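Local coordinates for SusD homolog (Bacteroides thetaiotaomicron VPI-5482, PDB 3IV0), which probably binds glycans at the outer membrane, as a SusD-family lipoprotein of a carbohydrate-uptake system, at residues 121-124 with 125-128; 128-131 with 132-135; 391-394 with 395-398; 414-417 with 418-422. One frame throughout, in Å; residues are numbered along the deposited sequence.

Contact 1 (121-124 with 125-128); sequences SRFK and AEAI
Ser121, Arg122, Phe123 and Lys124 each offer a carbonyl oxygen to the NH four residues on, so that Ala125, Glu126, Ala127 and Ile128 follow in an unbroken alpha-helical turn. The shortest of these bonds runs from Glu126 N to Arg122 O, 2.8 Å, with an N-H...O angle of 164°. The same pair meets through its side chains, which lie alongside and point the same way. Glu126 OE2 comes 3.5 Å from Arg122 CG, touching the aliphatic part of the arginine and not its charged head. With CG anti to the backbone N (chi1 179°) the arginine runs past the glutamate, and its guanidinium goes on to the carbonyls of Glu184 and Val185; NE stays 5.3 Å from Glu126 OE2. The same oxygen, Glu126 OE2, also meets the ring edge of Phe123, CD1 lying 3.8 Å away with the oxygen near the ring plane, where the ring's C-H dipoles suit a negative oxygen. The other oxygen, OE1, is taken by Arg199 in a salt bridge and by the hydroxyl of Tyr30. Further round, Ile128 folds back over the preceding turn, its CG1 3.4 Å from Lys124 O, whereas the lysine chain extends to a salt bridge with Asp110. Ala125 and Ala127 are small enough for close approach by Leu176 and by Leu105 of helix 93-108. The buried Glu126 is thus bordered within its helix by methylenes and a ring edge, while its charge is probably balanced mainly by Arg199 from outside.

Contact 2 (128-131 with 132-135); sequences IFMR and SLSY
Ser132 binds Ile128 O twice, through its backbone N at 3.0 Å and through its hydroxyl OG at 2.9 Å, the two donors arriving from opposite faces of the carbonyl plane. The hydroxyl is brought back over the preceding turn because OG stands beside its own backbone N (chi1 -56°). Ser132 OG also receives a hydrogen bond from a water, which in turn accepts from Arg131 NE at 3.0 Å, in the guanidinium plane. An alanine here is likely to leave Ile128 O with its backbone donor alone and the water without the acceptor that ties it to Arg131. Leu133, next along, lies beside both Phe129 and selenomethionine Met130, its CD2 reaching Phe129 CE2 at 4.0 Å and Met130 SE at 4.1 Å. Ser134 repeats the doubled grip, its N and OG (2.9 Å) holding Met130 O from opposite faces. At Tyr135 the ring runs alongside Arg131, CE2 lying 3.8 Å from Arg131 CG, and its hydroxyl continues to the carbonyl of Tyr148. The guanidinium of Arg131 hydrogen-bonds Asn103 of helix 93-108. Both serines spend their hydroxyl protons on their own helix, so these polar groups can be buried against Leu208 and Phe33 of flanking helices without asking those apolar surfaces for an acceptor.

Contact 3 (391-394 with 395-398); sequences LLNR and VRNR
Leu392 O is approached by two backbone donors: Arg396 N at 3.0 Å, lying in the carbonyl plane, and Val395 N in a weak bond at 3.1 Å with an N-H...O angle of only 126°. Val395 N lies 3.7 Å from Leu391 O and bonds weakly to the carbonyl three residues back instead, as in a 3-10-like step. The four-back pattern set by Arg396 N continues with Asn397 N to Asn393 O, 2.8 Å, and with Arg398 N, which meets Arg394 O at 3.2 Å from above the carbonyl plane. Among the side chains, Arg396 carries the contact with its methylenes. Its CG sits 4.1 Å from Leu392 CG, the two chains running side by side, and on another side it lies 3.6 Å from Asn393 OD1, whose amide plane is turned 52° from the guanidinium. Bends at chi2 and chi3 carry the arginine head away from the leucine, to Ser402 O through NE and to Glu418 through NH1. The Asn393 amide accepts a hydrogen bond from the backbone NH of Ile404, so Asn393 and Arg396 together hold the chain that follows the helix. The other arginines reach partners elsewhere in the chain: Arg394 pairs with Glu239, while Arg398 pairs with Glu263 and Glu422 and also reaches Leu248 O. Helix 385-398 thus ends here between two neighbours, Leu391 and Leu392 packing on helix 367-381, and Leu392 and Val395 facing helix 408-422, in the predominantly helical fold of a family placed in the TPR clan.

Contact 4 (414-417 with 418-422); sequences AIFW and ERCRE
Arg421 lays one face of its guanidinium over the Trp417 carbonyl while gripping Glu418 of its own segment side-on, NE and NH2 each 2.9 Å from the single oxygen Glu418 OE1, which lies in the guanidinium plane. NH2 meets OE1 nearly along its C-O axis, NE from well above the carboxylate plane. A water bonded to Ala414 O at 2.8 Å also donates to Glu418 OE1; Arg396 of helix 385-398 bridges to OE1 too, and Arg319 holds OE2. Trp417 CB lies 3.7 Å from Arg421 NH2. A leucine in place of Arg421 would probably strip Glu418 OE1 of two donors and leave the Trp417 carbonyl without its flat cationic cover. Farther round the helix, Cys420 SG sits over one face of the Phe416 ring, 3.9 Å from its centroid and 25° off the normal. Placing CG anti to the backbone N (chi1 167°) turns the ring so that one face lies under the sulfur. Phe416 also sends CE2 over the centre of the Trp417 ring, 3.8 Å above its plane, while Leu310 packs on Trp417 and Cys420. Two chemistries therefore share one helix: a carboxylate crowded with cationic donors, probably kept ionised by them, and a sulfur-aromatic cluster.

Contacts 1 and 2 are successive turns of helix 117-142 sharing Ile128, whereas contacts 3 and 4 lie on consecutive helices, 385-398 and 408-422, that meet directly. Contact 2 is buried, nearer the chain's centre, and satisfies its serines within the helix; contact 1, farther out and only partly buried, sends its charged ends to loops and neighbouring helices. Contact 3 is largely buried although distant from the centre, and contact 4 is partly buried. Salt bridges from arginines of contact 3 to glutamates of contact 4 join the two. Contacts 1 and 4 lie on opposite sides of the chain's centre, with centres about 33 Å apart.

Contact 1 (121-124 with 125-128)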
loop_
_atom_site.group_PDB
_atom_site.type_symbol
_atom_site.label_atom_id
_atom_site.label_comp_id
_atom_site.label_asym_id
_atom_site.label_seq_id
_atom_site.Cartn_x
_atom_site.Cartn_y
_atom_site.Cartn_z
ATOM N N SER A 121 26.028 6.547 0.791
ATOM C CA SER A 121 25.391 5.609 1.704
ATOM C C SER A 121 23.876 5.768 1.673
ATOM O O SER A 121 23.148 4.762 1.704
ATOM C CB SER A 121 25.860 5.800 3.132
ATOM O OG SER A 121 27.256 5.513 3.226
ATOM N N ARG A 122 23.385 6.991 1.613
ATOM C CA ARG A 122 21.948 7.226 1.567
ATOM C C ARG A 122 21.346 6.653 0.299
ATOM O O ARG A 122 20.293 6.000 0.360
ATOM C CB ARG A 122 21.674 8.720 1.651
ATOM C CG ARG A 122 20.185 9.061 1.578
ATOM C CD ARG A 122 19.902 10.506 1.849
ATOM N NE ARG A 122 20.358 10.827 3.176
ATOM C CZ ARG A 122 20.460 12.038 3.684
ATOM N NH1 ARG A 122 20.109 13.091 2.961
ATOM N NH2 ARG A 122 20.927 12.185 4.919
ATOM N N PHE A 123 21.954 6.850 -0.855
ATOM C CA PHE A 123 21.384 6.389 -2.107
ATOM C C PHE A 123 21.361 4.867 -2.129
ATOM O O PHE A 123 20.437 4.250 -2.670
ATOM C CB PHE A 123 22.136 6.979 -3.311
ATOM C CG PHE A 123 22.065 8.499 -3.425
ATOM C CD1 PHE A 123 21.211 9.259 -2.664
ATOM C CD2 PHE A 123 22.863 9.143 -4.371
ATOM C CE1 PHE A 123 21.177 10.647 -2.808
ATOM C CE2 PHE A 123 22.833 10.531 -4.513
ATOM C CZ PHE A 123 22.010 11.273 -3.749
ATOM N N LYS A 124 22.382 4.245 -1.555
ATOM C CA LYS A 124 22.393 2.801 -1.448
ATOM C C LYS A 124 21.220 2.379 -0.577
ATOM O O LYS A 124 20.508 1.418 -0.918
ATOM C CB LYS A 124 23.695 2.291 -0.840
ATOM C CG LYS A 124 24.909 2.374 -1.764
ATOM C CD LYS A 124 26.161 1.870 -1.002
ATOM C CE LYS A 124 27.419 1.945 -1.809
ATOM N NZ LYS A 124 28.578 1.701 -0.869
ATOM N N ALA A 125 21.041 3.013 0.581
ATOM C CA ALA A 125 19.934 2.661 1.493
ATOM C C ALA A 125 18.585 2.826 0.812
ATOM O O ALA A 125 17.696 1.947 0.947
ATOM C CB ALA A 125 19.987 3.500 2.730
ATOM N N GLU A 126 18.399 3.904 0.065
ATOM C CA GLU A 126 17.173 4.104 -0.658
ATOM C C GLU A 126 16.936 3.068 -1.733
ATOM O O GLU A 126 15.801 2.576 -1.912
ATOM C CB GLU A 126 17.154 5.503 -1.291
ATOM C CG GLU A 126 17.088 6.633 -0.329
ATOM C CD GLU A 126 16.935 7.941 -1.040
ATOM O OE1 GLU A 126 15.910 8.135 -1.704
ATOM O OE2 GLU A 126 17.846 8.790 -0.982
ATOM N N ALA A 127 17.990 2.657 -2.425
ATOM C CA ALA A 127 17.867 1.642 -3.441
ATOM C C ALA A 127 17.512 0.293 -2.812
ATOM O O ALA A 127 16.685 -0.447 -3.377
ATOM C CB ALA A 127 19.198 1.526 -4.250
ATOM N N ILE A 128 18.124 -0.047 -1.684
ATOM C CA ILE A 128 17.759 -1.284 -0.987
ATOM C C ILE A 128 16.307 -1.216 -0.536
ATOM O O ILE A 128 15.560 -2.201 -0.684
ATOM C CB ILE A 128 18.663 -1.512 0.201
ATOM C CG1 ILE A 128 20.065 -1.862 -0.291
ATOM C CG2 ILE A 128 18.122 -2.656 1.107
ATOM C CD1 ILE A 128 21.175 -1.632 0.753
#

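Contact 2 (128-131 with 132-135)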
loop_
_atom_site.group_PDB
_atom_site.type_symbol
_atom_site.label_atom_id
_atom_site.label_comp_id
_atom_site.label_asym_id
_atom_site.label_seq_id
_atom_site.Cartn_x
_atom_site.Cartn_y
_atom_site.Cartn_z
ATOM N N ILE A 128 18.124 -0.047 -1.684
ATOM C CA ILE A 128 17.759 -1.284 -0.987
ATOM C C ILE A 128 16.307 -1.216 -0.536
ATOM O O ILE A 128 15.560 -2.201 -0.684
ATOM C CB ILE A 128 18.663 -1.512 0.201
ATOM C CG1 ILE A 128 20.065 -1.862 -0.291
ATOM C CG2 ILE A 128 18.122 -2.656 1.107
ATOM C CD1 ILE A 128 21.175 -1.632 0.753
ATOM N N PHE A 129 15.872 -0.085 -0.002
ATOM C CA PHE A 129 14.485 0.077 0.372
ATOM C C PHE A 129 13.549 -0.131 -0.815
ATOM O O PHE A 129 12.558 -0.889 -0.727
ATOM C CB PHE A 129 14.221 1.437 1.021
ATOM C CG PHE A 129 12.758 1.695 1.278
ATOM C CD1 PHE A 129 12.116 1.091 2.358
ATOM C CD2 PHE A 129 12.008 2.460 0.409
ATOM C CE1 PHE A 129 10.764 1.283 2.568
ATOM C CE2 PHE A 129 10.642 2.646 0.620
ATOM C CZ PHE A 129 10.031 2.065 1.719
HETATM N N MSE A 130 13.823 0.494 -1.939
HETATM C CA MSE A 130 12.952 0.434 -3.061
HETATM C C MSE A 130 12.950 -0.920 -3.691
HETATM O O MSE A 130 11.900 -1.362 -4.181
HETATM C CB MSE A 130 13.309 1.535 -4.078
HETATM C CG MSE A 130 12.928 2.913 -3.541
HETATM SE SE MSE A 130 11.104 3.184 -2.997
HETATM C CE MSE A 130 10.301 2.961 -4.645
ATOM N N ARG A 131 14.073 -1.599 -3.684
ATOM C CA ARG A 131 14.096 -2.979 -4.160
ATOM C C ARG A 131 13.222 -3.869 -3.307
ATOM O O ARG A 131 12.447 -4.680 -3.835
ATOM C CB ARG A 131 15.526 -3.509 -4.214
ATOM C CG ARG A 131 15.625 -4.927 -4.764
ATOM C CD ARG A 131 17.060 -5.392 -4.929
ATOM N NE ARG A 131 17.656 -5.550 -3.621
ATOM C CZ ARG A 131 18.954 -5.713 -3.376
ATOM N NH1 ARG A 131 19.806 -5.744 -4.360
ATOM N NH2 ARG A 131 19.388 -5.844 -2.129
ATOM N N SER A 132 13.368 -3.737 -1.990
ATOM C CA SER A 132 12.553 -4.486 -1.037
ATOM C C SER A 132 11.083 -4.166 -1.162
ATOM O O SER A 132 10.235 -5.085 -1.101
ATOM C CB SER A 132 13.004 -4.272 0.390
ATOM O OG SER A 132 14.387 -4.618 0.511
ATOM N N LEU A 133 10.754 -2.894 -1.337
ATOM C CA LEU A 133 9.362 -2.505 -1.503
ATOM C C LEU A 133 8.754 -3.106 -2.756
ATOM O O LEU A 133 7.631 -3.577 -2.767
ATOM C CB LEU A 133 9.222 -0.981 -1.532
ATOM C CG LEU A 133 7.805 -0.449 -1.517
ATOM C CD1 LEU A 133 7.071 -0.754 -0.203
ATOM C CD2 LEU A 133 7.848 1.066 -1.703
ATOM N N SER A 134 9.537 -3.122 -3.837
ATOM C CA SER A 134 9.082 -3.694 -5.107
ATOM C C SER A 134 8.872 -5.189 -4.951
ATOM O O SER A 134 7.828 -5.703 -5.398
ATOM C CB SER A 134 10.086 -3.397 -6.221
ATOM O OG SER A 134 10.185 -1.995 -6.458
ATOM N N TYR A 135 9.846 -5.902 -4.366
ATOM C CA TYR A 135 9.672 -7.326 -4.134
ATOM C C TYR A 135 8.450 -7.579 -3.257
ATOM O O TYR A 135 7.659 -8.499 -3.517
ATOM C CB TYR A 135 10.915 -7.966 -3.475
ATOM C CG TYR A 135 11.926 -8.433 -4.512
ATOM C CD1 TYR A 135 11.581 -9.389 -5.433
ATOM C CD2 TYR A 135 13.201 -7.924 -4.545
ATOM C CE1 TYR A 135 12.481 -9.825 -6.391
ATOM C CE2 TYR A 135 14.109 -8.351 -5.505
ATOM C CZ TYR A 135 13.726 -9.276 -6.426
ATOM O OH TYR A 135 14.613 -9.735 -7.413
HETATM O O HOH W 1 15.857 -6.129 -1.323
#

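Contact 3 (391-394 with 395-398)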
loop_
_atom_site.group_PDB
_atom_site.type_symbol
_atom_site.label_atom_id
_atom_site.label_comp_id
_atom_site.label_asym_id
_atom_site.label_seq_id
_atom_site.Cartn_x
_atom_site.Cartn_y
_atom_site.Cartn_z
ATOM N N LEU A 391 -2.267 2.271 22.018
ATOM C CA LEU A 391 -1.950 2.540 20.627
ATOM C C LEU A 391 -3.217 2.718 19.791
ATOM O O LEU A 391 -3.339 3.685 19.058
ATOM C CB LEU A 391 -1.057 1.420 20.101
ATOM C CG LEU A 391 0.367 1.408 20.667
ATOM C CD1 LEU A 391 0.978 0.010 20.453
ATOM C CD2 LEU A 391 1.253 2.463 20.028
ATOM N N LEU A 392 -4.117 1.761 19.890
ATOM C CA LEU A 392 -5.392 1.817 19.209
ATOM C C LEU A 392 -6.109 3.123 19.505
ATOM O O LEU A 392 -6.656 3.774 18.632
ATOM C CB LEU A 392 -6.241 0.606 19.614
ATOM C CG LEU A 392 -7.693 0.579 19.171
ATOM C CD1 LEU A 392 -7.808 0.677 17.637
ATOM C CD2 LEU A 392 -8.405 -0.676 19.721
ATOM N N ASN A 393 -6.082 3.514 20.770
ATOM C CA ASN A 393 -6.823 4.709 21.178
ATOM C C ASN A 393 -6.235 6.015 20.705
ATOM O O ASN A 393 -6.933 7.015 20.624
ATOM C CB ASN A 393 -7.044 4.676 22.687
ATOM C CG ASN A 393 -8.107 3.691 23.073
ATOM O OD1 ASN A 393 -9.039 3.455 22.315
ATOM N ND2 ASN A 393 -8.000 3.102 24.280
ATOM N N ARG A 394 -4.969 6.026 20.338
ATOM C CA ARG A 394 -4.448 7.223 19.691
ATOM C C ARG A 394 -5.157 7.495 18.376
ATOM O O ARG A 394 -5.473 8.639 18.057
ATOM C CB ARG A 394 -2.950 7.113 19.498
ATOM C CG ARG A 394 -2.202 7.259 20.836
ATOM C CD ARG A 394 -0.765 6.967 20.725
ATOM N NE ARG A 394 -0.082 7.919 19.872
ATOM C CZ ARG A 394 1.171 7.732 19.463
ATOM N NH1 ARG A 394 1.813 6.659 19.861
ATOM N NH2 ARG A 394 1.754 8.615 18.681
ATOM N N VAL A 395 -5.463 6.431 17.653
ATOM C CA VAL A 395 -6.189 6.547 16.400
ATOM C C VAL A 395 -7.680 6.822 16.650
ATOM O O VAL A 395 -8.261 7.686 15.994
ATOM C CB VAL A 395 -5.973 5.305 15.538
ATOM C CG1 VAL A 395 -6.794 5.382 14.247
ATOM C CG2 VAL A 395 -4.448 5.144 15.235
ATOM N N ARG A 396 -8.252 6.115 17.623
ATOM C CA ARG A 396 -9.657 6.353 17.975
ATOM C C ARG A 396 -9.851 7.800 18.415
ATOM O O ARG A 396 -10.798 8.459 18.006
ATOM C CB ARG A 396 -10.093 5.444 19.113
ATOM C CG ARG A 396 -10.024 3.956 18.878
ATOM C CD ARG A 396 -11.117 3.473 17.983
ATOM N NE ARG A 396 -12.431 3.567 18.646
ATOM C CZ ARG A 396 -13.561 3.186 18.076
ATOM N NH1 ARG A 396 -13.605 2.757 16.824
ATOM N NH2 ARG A 396 -14.702 3.302 18.743
ATOM N N ASN A 397 -8.969 8.287 19.281
ATOM C CA ASN A 397 -9.108 9.645 19.799
ATOM C C ASN A 397 -8.972 10.684 18.686
ATOM O O ASN A 397 -9.697 11.671 18.663
ATOM C CB ASN A 397 -8.124 9.935 20.926
ATOM C CG ASN A 397 -8.520 9.309 22.270
ATOM O OD1 ASN A 397 -7.650 8.867 23.036
ATOM N ND2 ASN A 397 -9.800 9.304 22.579
ATOM N N ARG A 398 -8.072 10.463 17.729
ATOM C CA ARG A 398 -7.935 11.413 16.634
ATOM C C ARG A 398 -9.231 11.489 15.821
ATOM O O ARG A 398 -9.599 12.569 15.352
ATOM C CB ARG A 398 -6.719 11.045 15.747
ATOM C CG ARG A 398 -6.416 12.088 14.721
ATOM C CD ARG A 398 -7.037 11.855 13.380
ATOM N NE ARG A 398 -6.489 10.667 12.722
ATOM C CZ ARG A 398 -5.328 10.616 12.083
ATOM N NH1 ARG A 398 -4.549 11.673 11.989
ATOM N NH2 ARG A 398 -4.941 9.481 11.544
#

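Contact 4 (414-417 with 418-422)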
loop_
_atom_site.group_PDB
_atom_site.type_symbol
_atom_site.label_atom_id
_atom_site.label_comp_id
_atom_site.label_asym_id
_atom_site.label_seq_id
_atom_site.Cartn_x
_atom_site.Cartn_y
_atom_site.Cartn_z
ATOM N N ALA A 414 -11.169 -5.431 17.190
ATOM C CA ALA A 414 -11.250 -3.972 17.180
ATOM C C ALA A 414 -10.140 -3.359 16.331
ATOM O O ALA A 414 -10.355 -2.372 15.650
ATOM C CB ALA A 414 -11.200 -3.394 18.634
ATOM N N ILE A 415 -8.943 -3.896 16.453
ATOM C CA ILE A 415 -7.818 -3.354 15.710
ATOM C C ILE A 415 -7.989 -3.627 14.201
ATOM O O ILE A 415 -7.741 -2.717 13.392
ATOM C CB ILE A 415 -6.503 -3.924 16.241
ATOM C CG1 ILE A 415 -6.245 -3.469 17.687
ATOM C CG2 ILE A 415 -5.324 -3.533 15.310
ATOM C CD1 ILE A 415 -5.215 -4.327 18.441
ATOM N N PHE A 416 -8.437 -4.834 13.832
ATOM C CA PHE A 416 -8.720 -5.129 12.421
ATOM C C PHE A 416 -9.747 -4.144 11.874
ATOM O O PHE A 416 -9.538 -3.550 10.827
ATOM C CB PHE A 416 -9.240 -6.549 12.250
ATOM C CG PHE A 416 -9.831 -6.796 10.914
ATOM C CD1 PHE A 416 -9.024 -7.026 9.820
ATOM C CD2 PHE A 416 -11.197 -6.754 10.728
ATOM C CE1 PHE A 416 -9.592 -7.193 8.559
ATOM C CE2 PHE A 416 -11.756 -6.948 9.480
ATOM C CZ PHE A 416 -10.940 -7.167 8.399
ATOM N N TRP A 417 -10.838 -3.909 12.583
ATOM C CA TRP A 417 -11.897 -3.065 12.049
ATOM C C TRP A 417 -11.457 -1.625 12.034
ATOM O O TRP A 417 -11.853 -0.847 11.142
ATOM C CB TRP A 417 -13.202 -3.240 12.839
ATOM C CG TRP A 417 -13.888 -4.535 12.550
ATOM C CD1 TRP A 417 -14.037 -5.577 13.388
ATOM C CD2 TRP A 417 -14.519 -4.909 11.318
ATOM N NE1 TRP A 417 -14.714 -6.586 12.766
ATOM C CE2 TRP A 417 -15.022 -6.206 11.493
ATOM C CE3 TRP A 417 -14.694 -4.278 10.096
ATOM C CZ2 TRP A 417 -15.706 -6.880 10.495
ATOM C CZ3 TRP A 417 -15.377 -4.955 9.106
ATOM C CH2 TRP A 417 -15.866 -6.239 9.314
ATOM N N GLU A 418 -10.620 -1.244 12.993
ATOM C CA GLU A 418 -10.095 0.102 13.000
ATOM C C GLU A 418 -9.225 0.361 11.764
ATOM O O GLU A 418 -9.238 1.455 11.211
ATOM C CB GLU A 418 -9.339 0.456 14.296
ATOM C CG GLU A 418 -9.099 1.945 14.509
ATOM C CD GLU A 418 -10.358 2.752 14.742
ATOM O OE1 GLU A 418 -11.432 2.154 15.003
ATOM O OE2 GLU A 418 -10.238 3.984 14.672
ATOM N N ARG A 419 -8.387 -0.595 11.390
ATOM C CA ARG A 419 -7.610 -0.442 10.156
ATOM C C ARG A 419 -8.537 -0.325 8.957
ATOM O O ARG A 419 -8.272 0.460 8.038
ATOM C CB ARG A 419 -6.652 -1.636 9.936
ATOM C CG ARG A 419 -5.384 -1.570 10.811
ATOM C CD ARG A 419 -4.324 -2.644 10.494
ATOM N NE ARG A 419 -3.892 -2.632 9.099
ATOM C CZ ARG A 419 -2.945 -1.849 8.598
ATOM N NH1 ARG A 419 -2.332 -0.953 9.353
ATOM N NH2 ARG A 419 -2.616 -1.912 7.319
ATOM N N CYS A 420 -9.655 -1.047 8.934
ATOM C CA CYS A 420 -10.581 -0.925 7.824
ATOM C C CYS A 420 -11.211 0.454 7.763
ATOM O O CYS A 420 -11.402 1.010 6.686
ATOM C CB CYS A 420 -11.650 -1.998 7.924
ATOM S SG CYS A 420 -11.100 -3.693 7.649
ATOM N N ARG A 421 -11.552 1.025 8.912
ATOM C CA ARG A 421 -12.106 2.385 8.938
ATOM C C ARG A 421 -11.055 3.417 8.576
ATOM O O ARG A 421 -11.277 4.299 7.732
ATOM C CB ARG A 421 -12.610 2.737 10.331
ATOM C CG ARG A 421 -13.931 2.088 10.735
ATOM C CD ARG A 421 -14.335 2.542 12.145
ATOM N NE ARG A 421 -13.678 1.818 13.209
ATOM C CZ ARG A 421 -14.060 0.637 13.661
ATOM N NH1 ARG A 421 -15.132 0.051 13.163
ATOM N NH2 ARG A 421 -13.383 0.049 14.622
ATOM N N GLU A 422 -9.899 3.338 9.228
ATOM C CA GLU A 422 -8.884 4.367 9.113
ATOM C C GLU A 422 -8.252 4.428 7.725
ATOM O O GLU A 422 -7.983 5.517 7.213
ATOM C CB GLU A 422 -7.803 4.134 10.155
ATOM C CG GLU A 422 -6.712 5.161 10.174
ATOM C CD GLU A 422 -7.187 6.534 10.554
ATOM O OE1 GLU A 422 -8.242 6.684 11.229
ATOM O OE2 GLU A 422 -6.519 7.531 10.209
HETATM O O HOH W 2 -11.594 -0.264 17.102
#